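Local coordinates for protein LEOA (Escherichia coli, PDB 4AUR) that is a bacterial dynamin-like protein that probably binds and hydrolyses GTP, coupling a GTPase head to a long helical stalk, at residues 186-191 / 247-252; 226-231 / 235-240; 146-151 / 180-185; 2-7 / 98-103. One frame throughout, in Å; residues are numbered along the deposited sequence.

Interaction 1: residues 186-191 / 247-252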
# COMPACT_ATOMS: atom_id res chain seq x y z
N THR A 186 59.52 8.08 -9.76
CA THR A 186 60.04 7.49 -8.53
C THR A 186 59.42 8.14 -7.30
O THR A 186 59.00 7.46 -6.37
CB THR A 186 61.56 7.68 -8.45
OG1 THR A 186 62.16 7.30 -9.69
CG2 THR A 186 62.14 6.85 -7.31
N ASP A 187 59.38 9.47 -7.31
CA ASP A 187 58.90 10.25 -6.18
C ASP A 187 57.37 10.26 -6.12
O ASP A 187 56.71 11.16 -6.62
CB ASP A 187 59.47 11.67 -6.26
CG ASP A 187 59.63 12.32 -4.90
OD1 ASP A 187 58.70 12.25 -4.08
OD2 ASP A 187 60.70 12.91 -4.66
N GLN A 188 56.82 9.22 -5.48
CA GLN A 188 55.37 9.05 -5.26
C GLN A 188 54.59 10.32 -4.89
O GLN A 188 53.49 10.54 -5.40
CB GLN A 188 55.16 8.00 -4.15
CG GLN A 188 53.75 7.87 -3.61
CD GLN A 188 52.77 7.47 -4.68
OE1 GLN A 188 52.83 6.35 -5.19
NE2 GLN A 188 51.86 8.37 -5.03
N ALA A 189 55.16 11.13 -4.00
CA ALA A 189 54.47 12.31 -3.47
C ALA A 189 54.51 13.51 -4.43
O ALA A 189 53.61 14.35 -4.39
CB ALA A 189 55.06 12.69 -2.12
N LEU A 190 55.53 13.58 -5.27
CA LEU A 190 55.64 14.65 -6.27
C LEU A 190 54.70 14.37 -7.44
O LEU A 190 54.01 15.27 -7.92
CB LEU A 190 57.08 14.80 -6.75
CG LEU A 190 57.42 15.92 -7.74
CD1 LEU A 190 56.90 17.29 -7.29
CD2 LEU A 190 58.92 15.97 -7.97
N PHE A 191 54.68 13.12 -7.89
CA PHE A 191 53.75 12.66 -8.92
C PHE A 191 52.33 13.09 -8.58
O PHE A 191 51.68 13.74 -9.39
CB PHE A 191 53.80 11.14 -9.01
CG PHE A 191 53.00 10.57 -10.14
CD1 PHE A 191 51.66 10.27 -9.97
CD2 PHE A 191 53.60 10.28 -11.35
CE1 PHE A 191 50.91 9.73 -11.00
CE2 PHE A 191 52.87 9.74 -12.39
CZ PHE A 191 51.52 9.46 -12.22
N ARG A 247 55.31 2.20 -11.87
CA ARG A 247 55.83 3.38 -12.54
C ARG A 247 54.80 4.02 -13.45
O ARG A 247 54.52 5.21 -13.33
CB ARG A 247 57.09 3.03 -13.33
CG ARG A 247 58.22 2.52 -12.45
CD ARG A 247 59.60 2.99 -12.88
NE ARG A 247 60.58 2.73 -11.82
CZ ARG A 247 61.87 3.03 -11.89
NH1 ARG A 247 62.39 3.60 -12.98
NH2 ARG A 247 62.67 2.74 -10.85
N SER A 248 54.24 3.23 -14.35
CA SER A 248 53.30 3.75 -15.33
C SER A 248 51.99 4.25 -14.71
O SER A 248 51.32 5.09 -15.29
CB SER A 248 52.99 2.66 -16.32
OG SER A 248 52.29 1.64 -15.65
N ARG A 249 51.64 3.75 -13.54
CA ARG A 249 50.32 3.99 -12.93
C ARG A 249 49.16 3.48 -13.77
O ARG A 249 48.03 3.91 -13.59
CB ARG A 249 50.12 5.46 -12.55
CG ARG A 249 50.63 5.81 -11.16
CD ARG A 249 52.14 5.87 -11.16
NE ARG A 249 52.70 6.48 -9.95
CZ ARG A 249 53.99 6.71 -9.75
NH1 ARG A 249 54.89 6.40 -10.69
NH2 ARG A 249 54.39 7.27 -8.62
N ILE A 250 49.45 2.53 -14.66
CA ILE A 250 48.43 1.93 -15.51
C ILE A 250 47.31 1.27 -14.73
O ILE A 250 46.21 1.16 -15.22
CB ILE A 250 49.06 0.89 -16.47
CG1 ILE A 250 48.13 0.59 -17.64
CG2 ILE A 250 49.39 -0.40 -15.74
CD1 ILE A 250 48.09 1.71 -18.65
N ASN A 251 47.57 0.82 -13.52
CA ASN A 251 46.52 0.25 -12.69
C ASN A 251 45.42 1.27 -12.37
O ASN A 251 44.23 0.93 -12.32
CB ASN A 251 47.12 -0.37 -11.41
CG ASN A 251 47.59 -1.81 -11.61
OD1 ASN A 251 47.72 -2.31 -12.75
ND2 ASN A 251 47.85 -2.49 -10.51
N ASP A 252 45.79 2.54 -12.18
CA ASP A 252 44.81 3.60 -12.00
C ASP A 252 43.82 3.64 -13.18
O ASP A 252 42.63 3.88 -12.98
CB ASP A 252 45.49 4.96 -11.80
CG ASP A 252 46.37 5.02 -10.53
OD1 ASP A 252 46.05 4.35 -9.54
OD2 ASP A 252 47.38 5.75 -10.52
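Arg249 spreads its guanidinium over one face of Phe191, and this cation-pi stack carries most of the contact between the start of helix 188-209 and the junction of helices 241-248 and 250-273. The two planes are only 9° from parallel, and CZ of Arg249 stands 4.0 Å from the centroid of the Phe191 ring. The arginine chain is laid antiparallel to the phenylalanine side chain. Phe191 reaches across with CG anti to its backbone N (chi1 -173°), while the bend of Arg249 at chi2 lays the outer chain along the ring. Apolar contact extends the stack, since the methylene CD of Arg249 sits 3.8 Å from CZ of Phe191, over the same face, as a CH-pi contact.

The contact joins a helix of the GTPase head to the start of helix 250-273, which leads toward the helical region, as in dynamin-like proteins. Helix 188-209 belongs to the head, between strands 172-177 and 221-224. Arg249 takes a positive phi at the break between helices 241-248 and 250-273.

Polar contacts fix the guanidinium within its plane. NH1 of Arg249 donates to Arg247 O at 2.9 Å, in a nearly straight bond (165°), and also to Leu185 O. OE1 of Gln188 lies obliquely to the group, 3.9 Å from NH2 of Arg249, so it adds van der Waals contact. At the same break Ser248 OG accepts from Ile250 N at 3.1 Å, forming an ST turn, and Ser248 also pairs through its backbone with Ala226.

Interaction 2: residues 226-231 / 235-240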
# COMPACT_ATOMS: atom_id res chain seq x y z
N ALA A 226 51.62 6.99 -17.61
CA ALA A 226 52.83 7.06 -18.41
C ALA A 226 53.01 5.80 -19.21
O ALA A 226 53.93 5.05 -18.97
CB ALA A 226 54.02 7.27 -17.51
N SER A 227 52.14 5.59 -20.19
CA SER A 227 52.09 4.35 -20.96
C SER A 227 53.45 3.71 -21.28
O SER A 227 53.60 2.49 -21.23
CB SER A 227 51.38 4.59 -22.28
OG SER A 227 52.18 5.38 -23.14
N ASN A 228 54.41 4.56 -21.65
CA ASN A 228 55.73 4.14 -22.11
C ASN A 228 56.77 5.01 -21.41
O ASN A 228 57.24 5.98 -22.00
CB ASN A 228 55.80 4.31 -23.64
CG ASN A 228 57.13 3.88 -24.23
OD1 ASN A 228 58.00 3.33 -23.54
ND2 ASN A 228 57.30 4.13 -25.52
N PRO A 229 57.11 4.69 -20.16
CA PRO A 229 57.95 5.58 -19.35
C PRO A 229 59.43 5.47 -19.69
O PRO A 229 59.90 4.40 -20.08
CB PRO A 229 57.67 5.13 -17.91
CG PRO A 229 57.26 3.71 -18.03
CD PRO A 229 56.77 3.46 -19.43
N ASN A 230 60.15 6.59 -19.53
CA ASN A 230 61.56 6.73 -19.95
C ASN A 230 61.68 6.72 -21.49
O ASN A 230 62.55 7.39 -22.04
CB ASN A 230 62.48 5.65 -19.33
CG ASN A 230 62.75 5.86 -17.83
OD1 ASN A 230 63.70 5.30 -17.29
ND2 ASN A 230 61.90 6.65 -17.17
N GLY A 231 60.81 5.97 -22.16
CA GLY A 231 60.82 5.88 -23.61
C GLY A 231 61.22 4.50 -24.07
O GLY A 231 61.08 4.18 -25.25
N THR A 235 57.37 -3.72 -25.31
CA THR A 235 58.03 -5.02 -25.46
C THR A 235 59.02 -5.26 -24.32
O THR A 235 59.12 -6.38 -23.79
CB THR A 235 58.78 -5.11 -26.80
OG1 THR A 235 57.91 -4.73 -27.87
CG2 THR A 235 59.30 -6.53 -27.03
N TYR A 236 59.75 -4.21 -23.95
CA TYR A 236 60.66 -4.26 -22.82
C TYR A 236 59.93 -4.23 -21.47
O TYR A 236 60.19 -5.07 -20.61
CB TYR A 236 61.67 -3.11 -22.91
CG TYR A 236 62.37 -2.74 -21.61
CD1 TYR A 236 63.27 -3.61 -20.98
CD2 TYR A 236 62.15 -1.50 -21.02
CE1 TYR A 236 63.91 -3.25 -19.80
CE2 TYR A 236 62.78 -1.13 -19.84
CZ TYR A 236 63.66 -2.01 -19.24
OH TYR A 236 64.27 -1.61 -18.07
N TRP A 237 59.02 -3.27 -21.28
CA TRP A 237 58.37 -3.09 -19.97
C TRP A 237 57.47 -4.27 -19.53
O TRP A 237 57.29 -4.52 -18.32
CB TRP A 237 57.60 -1.77 -19.91
CG TRP A 237 58.45 -0.52 -19.69
CD1 TRP A 237 58.67 0.48 -20.58
CD2 TRP A 237 59.15 -0.15 -18.49
NE1 TRP A 237 59.46 1.46 -20.02
CE2 TRP A 237 59.77 1.10 -18.74
CE3 TRP A 237 59.33 -0.74 -17.24
CZ2 TRP A 237 60.55 1.76 -17.79
CZ3 TRP A 237 60.11 -0.08 -16.29
CH2 TRP A 237 60.71 1.15 -16.57
N PHE A 238 56.92 -5.01 -20.49
CA PHE A 238 56.16 -6.21 -20.14
C PHE A 238 57.05 -7.29 -19.55
O PHE A 238 56.58 -8.12 -18.76
CB PHE A 238 55.38 -6.76 -21.34
CG PHE A 238 54.28 -5.85 -21.83
CD1 PHE A 238 53.67 -4.93 -20.99
CD2 PHE A 238 53.85 -5.92 -23.14
CE1 PHE A 238 52.67 -4.09 -21.45
CE2 PHE A 238 52.84 -5.09 -23.61
CZ PHE A 238 52.25 -4.18 -22.76
N THR A 239 58.33 -7.28 -19.89
CA THR A 239 59.28 -8.22 -19.31
C THR A 239 59.41 -7.97 -17.82
O THR A 239 59.75 -8.90 -17.09
CB THR A 239 60.69 -8.15 -19.95
OG1 THR A 239 61.36 -6.96 -19.51
CG2 THR A 239 60.61 -8.19 -21.49
N LYS A 240 59.13 -6.74 -17.37
CA LYS A 240 59.25 -6.37 -15.94
C LYS A 240 57.91 -5.97 -15.30
O LYS A 240 57.81 -4.92 -14.65
CB LYS A 240 60.28 -5.25 -15.78
CG LYS A 240 61.59 -5.51 -16.51
CD LYS A 240 62.78 -4.86 -15.83
CE LYS A 240 62.65 -3.34 -15.83
NZ LYS A 240 63.81 -2.65 -15.21
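Trp237 meets Pro229 with both its indole N-H and one face of its ring, and these two surfaces make up the tight part of the contact. NE1 of Trp237 donates to Pro229 O at 3.0 Å. The bond reaches a lone pair in the carbonyl plane, yet it is bent (139° at the hydrogen), the oxygen also lying 20° out of the indole plane. The same proline presses its ring edge on the indole: CD sits over the five-membered ring, 3.8 Å from its centroid, as a CH-pi contact, and CG is 3.7 Å from CE2 of Trp237. Tyr236, the preceding residue, covers the opposite face with CE2 of its own ring, so the buried indole is held between a proline and a tyrosine.

Toward the rim the fit relaxes. Asn228 touches the indole at its edge through OD1, 4.2 Å from CD1 of Trp237, with its amide nearly perpendicular to the ring. Asn230 and Gly231, which follow in the loop, are exposed. In the other segment a type I turn runs from Trp237 to Lys240.

The 226-231 loop follows the edge strand 221-224, in a position that probably corresponds to the G5 loop of P-loop GTPases; consistent with this, Ser227 N bonds to Asn177 OD1. Ser227 also packs on Ser68 and Val69 of helix 66-74, which follows the probable P-loop, while helix 234-237, carrying Trp237, closes over the loop ahead of helix 241-248.

Interaction 3: residues 146-151 / 180-185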
# COMPACT_ATOMS: atom_id res chain seq x y z
N ASP A 146 48.01 14.87 -23.64
CA ASP A 146 49.43 15.04 -23.33
C ASP A 146 49.59 15.54 -21.94
O ASP A 146 48.75 16.27 -21.42
CB ASP A 146 50.11 16.01 -24.32
CG ASP A 146 51.63 15.74 -24.48
OD1 ASP A 146 52.40 16.08 -23.56
OD2 ASP A 146 52.05 15.19 -25.54
N ALA A 147 50.69 15.16 -21.33
CA ALA A 147 51.01 15.62 -20.00
C ALA A 147 51.54 17.06 -19.97
O ALA A 147 51.23 17.83 -19.06
CB ALA A 147 52.04 14.68 -19.41
N THR A 148 52.38 17.41 -20.94
CA THR A 148 52.99 18.75 -20.97
C THR A 148 51.93 19.83 -21.17
O THR A 148 51.90 20.80 -20.43
CB THR A 148 54.06 18.88 -22.08
OG1 THR A 148 53.55 18.39 -23.33
CG2 THR A 148 55.30 18.08 -21.71
N ASN A 149 51.08 19.64 -22.17
CA ASN A 149 50.04 20.61 -22.50
C ASN A 149 48.72 19.88 -22.82
O ASN A 149 48.36 19.72 -24.00
CB ASN A 149 50.51 21.49 -23.66
CG ASN A 149 49.45 22.48 -24.13
OD1 ASN A 149 48.66 23.02 -23.34
ND2 ASN A 149 49.42 22.73 -25.43
N PRO A 150 48.01 19.41 -21.78
CA PRO A 150 46.82 18.55 -21.94
C PRO A 150 45.71 19.15 -22.80
O PRO A 150 45.19 20.21 -22.49
CB PRO A 150 46.34 18.34 -20.50
CG PRO A 150 47.01 19.40 -19.70
CD PRO A 150 48.34 19.58 -20.35
N LEU A 151 45.39 18.44 -23.89
CA LEU A 151 44.27 18.73 -24.77
C LEU A 151 44.71 19.70 -25.82
O LEU A 151 44.90 20.86 -25.53
CB LEU A 151 43.03 19.26 -24.01
CG LEU A 151 41.76 19.38 -24.86
CD1 LEU A 151 41.36 18.04 -25.41
CD2 LEU A 151 40.61 19.99 -24.09
N ASP A 180 55.73 11.03 -17.27
CA ASP A 180 57.19 11.02 -17.09
C ASP A 180 57.82 12.37 -17.42
O ASP A 180 58.59 12.90 -16.62
CB ASP A 180 57.87 9.87 -17.87
CG ASP A 180 57.41 9.75 -19.33
OD1 ASP A 180 56.30 10.22 -19.67
OD2 ASP A 180 58.15 9.16 -20.16
N GLU A 181 57.48 12.96 -18.56
CA GLU A 181 58.08 14.25 -18.93
C GLU A 181 57.40 15.43 -18.26
O GLU A 181 57.41 16.53 -18.79
CB GLU A 181 58.22 14.43 -20.45
CG GLU A 181 56.97 14.22 -21.29
CD GLU A 181 57.23 13.29 -22.47
OE1 GLU A 181 57.83 12.22 -22.24
OE2 GLU A 181 56.85 13.62 -23.61
N VAL A 182 56.83 15.20 -17.09
CA VAL A 182 56.41 16.29 -16.21
C VAL A 182 56.87 16.09 -14.75
O VAL A 182 56.81 17.02 -13.95
CB VAL A 182 54.88 16.49 -16.32
CG1 VAL A 182 54.34 17.39 -15.21
CG2 VAL A 182 54.52 17.08 -17.68
N THR A 183 57.39 14.91 -14.42
CA THR A 183 57.66 14.55 -13.03
C THR A 183 58.54 13.31 -12.92
O THR A 183 58.79 12.64 -13.91
CB THR A 183 56.32 14.37 -12.25
OG1 THR A 183 56.26 15.31 -11.18
CG2 THR A 183 56.15 12.98 -11.67
N SER A 184 59.02 13.04 -11.71
CA SER A 184 59.72 11.80 -11.40
C SER A 184 58.68 10.69 -11.17
O SER A 184 57.77 10.84 -10.36
CB SER A 184 60.61 11.98 -10.14
OG SER A 184 61.29 10.78 -9.76
N LEU A 185 58.83 9.58 -11.87
CA LEU A 185 57.98 8.41 -11.63
C LEU A 185 58.38 7.68 -10.34
O LEU A 185 57.66 6.78 -9.87
CB LEU A 185 58.06 7.45 -12.82
CG LEU A 185 57.77 8.08 -14.18
CD1 LEU A 185 57.99 7.05 -15.28
CD2 LEU A 185 56.37 8.66 -14.24
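Rotation about chi1 places one methyl of Val182 and one of Thr148 between the two loops. In Val182, CG1 is anti to the backbone N (chi1 167°), which leaves CG2 to face the other loop; in Thr148 (chi1 49°) OG1 turns back to its own segment and CG2 is directed across. CG2 of Val182 rests on the backbone of Ala147, 3.6 Å from its carbonyl O, and touches CB of the same residue at 3.9 Å. Beside it, CG2 of Thr148 lies 3.9 Å from Glu181 O.

The threonine is held by Asp146, whose OD1 accepts twice: from Thr148 N at 2.9 Å, on the anti lone pair, closing an Asx turn, and from Thr148 OG1 at 2.6 Å, from above the carboxylate plane.

Both segments follow parallel, adjacent strands of the GTPase sheet, 140-146 and 172-177. The second comes straight after Asn177, Lys178 and Met179; together with Asp180 these match the N/TKxD signature that reads the guanine base in GTPases. Helix 188-209 lies alongside, its Lys198 bonding to Ala147 O and its Gln194 touching Val182.

Across the loops the contact is van der Waals in kind: methyls lie against a methyl, backbone carbonyls and a backbone N, while Asp146 OD1 and Thr148 N and OG1 bond within their own turn. Asp146 OD1 and Glu181 OE2 stand 5.1 Å apart, like charges that would probably disfavour a closer approach.

Interaction 4: residues 2-7 / 98-103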
# COMPACT_ATOMS: atom_id res chain seq x y z
N GLU A 2 39.38 -8.14 -14.03
CA GLU A 2 39.93 -7.46 -15.20
C GLU A 2 38.80 -7.19 -16.20
O GLU A 2 37.64 -7.45 -15.91
CB GLU A 2 41.11 -8.26 -15.79
CG GLU A 2 40.80 -9.68 -16.23
CD GLU A 2 40.48 -9.79 -17.71
OE1 GLU A 2 41.30 -9.32 -18.53
OE2 GLU A 2 39.42 -10.34 -18.05
N GLN A 3 39.14 -6.64 -17.36
CA GLN A 3 38.14 -5.93 -18.19
C GLN A 3 37.15 -6.83 -18.92
O GLN A 3 36.00 -6.47 -19.03
CB GLN A 3 38.81 -4.97 -19.20
CG GLN A 3 39.79 -5.61 -20.18
CD GLN A 3 41.23 -5.50 -19.73
OE1 GLN A 3 41.57 -5.85 -18.60
NE2 GLN A 3 42.08 -5.02 -20.60
N PHE A 4 37.60 -7.98 -19.40
CA PHE A 4 36.73 -8.86 -20.18
C PHE A 4 35.87 -9.72 -19.29
O PHE A 4 34.80 -10.13 -19.71
CB PHE A 4 37.56 -9.74 -21.12
CG PHE A 4 38.39 -8.96 -22.09
CD1 PHE A 4 37.87 -8.58 -23.30
CD2 PHE A 4 39.68 -8.60 -21.76
CE1 PHE A 4 38.62 -7.84 -24.18
CE2 PHE A 4 40.45 -7.86 -22.64
CZ PHE A 4 39.91 -7.48 -23.86
N LYS A 5 36.33 -10.01 -18.08
CA LYS A 5 35.53 -10.76 -17.12
C LYS A 5 34.43 -9.86 -16.54
O LYS A 5 33.35 -10.34 -16.21
CB LYS A 5 36.39 -11.33 -15.99
CG LYS A 5 35.69 -12.36 -15.11
CD LYS A 5 36.43 -12.57 -13.79
CE LYS A 5 35.52 -13.11 -12.69
NZ LYS A 5 36.19 -13.17 -11.35
N GLN A 6 34.72 -8.57 -16.42
CA GLN A 6 33.78 -7.61 -15.87
C GLN A 6 32.70 -7.40 -16.88
O GLN A 6 31.54 -7.30 -16.53
CB GLN A 6 34.45 -6.28 -15.59
CG GLN A 6 33.56 -5.28 -14.89
CD GLN A 6 33.31 -5.61 -13.43
OE1 GLN A 6 32.19 -5.96 -13.05
NE2 GLN A 6 34.34 -5.51 -12.60
N PHE A 7 33.08 -7.35 -18.14
CA PHE A 7 32.12 -7.14 -19.17
C PHE A 7 31.24 -8.36 -19.19
O PHE A 7 30.06 -8.29 -18.92
CB PHE A 7 32.79 -6.92 -20.52
CG PHE A 7 31.84 -6.87 -21.66
CD1 PHE A 7 31.24 -5.69 -22.01
CD2 PHE A 7 31.54 -8.02 -22.37
CE1 PHE A 7 30.36 -5.64 -23.07
CE2 PHE A 7 30.66 -7.98 -23.44
CZ PHE A 7 30.06 -6.79 -23.79
N GLU A 98 43.27 -9.95 -31.96
CA GLU A 98 43.19 -11.40 -31.89
C GLU A 98 44.08 -11.91 -30.77
O GLU A 98 44.81 -11.14 -30.17
CB GLU A 98 43.59 -12.00 -33.24
CG GLU A 98 42.55 -11.76 -34.34
CD GLU A 98 43.04 -12.11 -35.75
OE1 GLU A 98 44.09 -12.77 -35.88
OE2 GLU A 98 42.36 -11.70 -36.73
N GLY A 99 43.96 -13.19 -30.46
CA GLY A 99 44.77 -13.78 -29.42
C GLY A 99 44.56 -13.16 -28.06
O GLY A 99 45.44 -13.23 -27.20
N LEU A 100 43.39 -12.56 -27.85
CA LEU A 100 43.01 -11.99 -26.55
C LEU A 100 42.04 -12.96 -25.89
O LEU A 100 41.47 -13.80 -26.59
CB LEU A 100 42.33 -10.64 -26.75
CG LEU A 100 43.22 -9.41 -26.88
CD1 LEU A 100 42.42 -8.26 -27.47
CD2 LEU A 100 43.78 -9.01 -25.53
N PRO A 101 41.81 -12.83 -24.57
CA PRO A 101 40.96 -13.81 -23.90
C PRO A 101 39.56 -13.87 -24.52
O PRO A 101 39.02 -14.96 -24.73
CB PRO A 101 40.89 -13.32 -22.44
CG PRO A 101 41.91 -12.24 -22.31
CD PRO A 101 42.08 -11.67 -23.70
N ASP A 102 39.00 -12.70 -24.81
CA ASP A 102 37.73 -12.59 -25.47
C ASP A 102 37.90 -11.62 -26.61
O ASP A 102 38.98 -11.05 -26.78
CB ASP A 102 36.66 -12.10 -24.49
CG ASP A 102 35.31 -12.76 -24.71
OD1 ASP A 102 34.97 -13.10 -25.88
OD2 ASP A 102 34.59 -12.96 -23.70
N GLN A 103 36.84 -11.45 -27.41
CA GLN A 103 36.85 -10.49 -28.50
C GLN A 103 36.60 -9.09 -27.96
O GLN A 103 36.02 -8.92 -26.89
CB GLN A 103 35.76 -10.84 -29.51
CG GLN A 103 35.99 -12.14 -30.24
CD GLN A 103 34.71 -12.74 -30.82
OE1 GLN A 103 33.66 -12.73 -30.16
NE2 GLN A 103 34.80 -13.28 -32.04
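Phe4, whose ring fills the contact with the 98-103 loop, shares with Lys5 a grip on one oxygen: Glu2 OE2 accepts from Lys5 N at 3.1 Å and, weakly, from Phe4 N at 3.3 Å. Glu2 thus acts as the N-cap of helix 3-30, its carboxylate taking up two of the N-H groups at the helix start, where a negative charge would be favoured by the helix dipole. OE1 of Glu2 meanwhile lies at the edge of the Phe4 ring, in its plane.

From this capped first turn Phe4 sends its ring to the loop, with CG anti to the carbonyl carbon (chi1 -59°). Four consecutive residues line it. CB of Asp102 is 3.9 Å from CD1 of Phe4, and Gln103 O comes at the ring edge, also 3.9 Å away, from CE1. Pro101 adds its CD, 4.3 Å from CE2 of the ring, and Leu100 reaches the far end of it, CD1 lying 4.5 Å from Phe4 CZ. The Asp102 side chain passes the ring by its CB, with ring and carboxylate planes 32° apart; its OD1 accepts from Gln103 N at 2.9 Å, a bond within the loop, just before strand 104-108.

Beyond the loop Leu100 rests on Met81, while on the helix side Gln6 and Phe7 pack on helix 250-273. The loop joins antiparallel strands 93-95 and 104-108, so the arrangement is that of an N-terminal helix packed against the hairpin end of a GTPase sheet, consistent with dynamin-like proteins, in which helices flanking the GTPase domain in sequence pack together against it.

Overall arrangement
Starting at the N terminus, interaction 4 closes the first long loop, bringing helix 3-30 back onto the hairpin connection of the sheet and enclosing the probable P-loop and helix 66-74. Interaction 3 follows in series and joins the loops after two neighbouring parallel strands. Interaction 1 opens at the very next residue and closes at the break before helix 250-273; nested inside its loop lies interaction 2, a local closure after strand 221-224. Interactions 1, 2 and 3 touch one another, with Leu185 meeting both Arg249 and Pro229, and so knit one corner of the GTPase head. Interaction 4 stands apart, its centre about 26 Å from that of interaction 1.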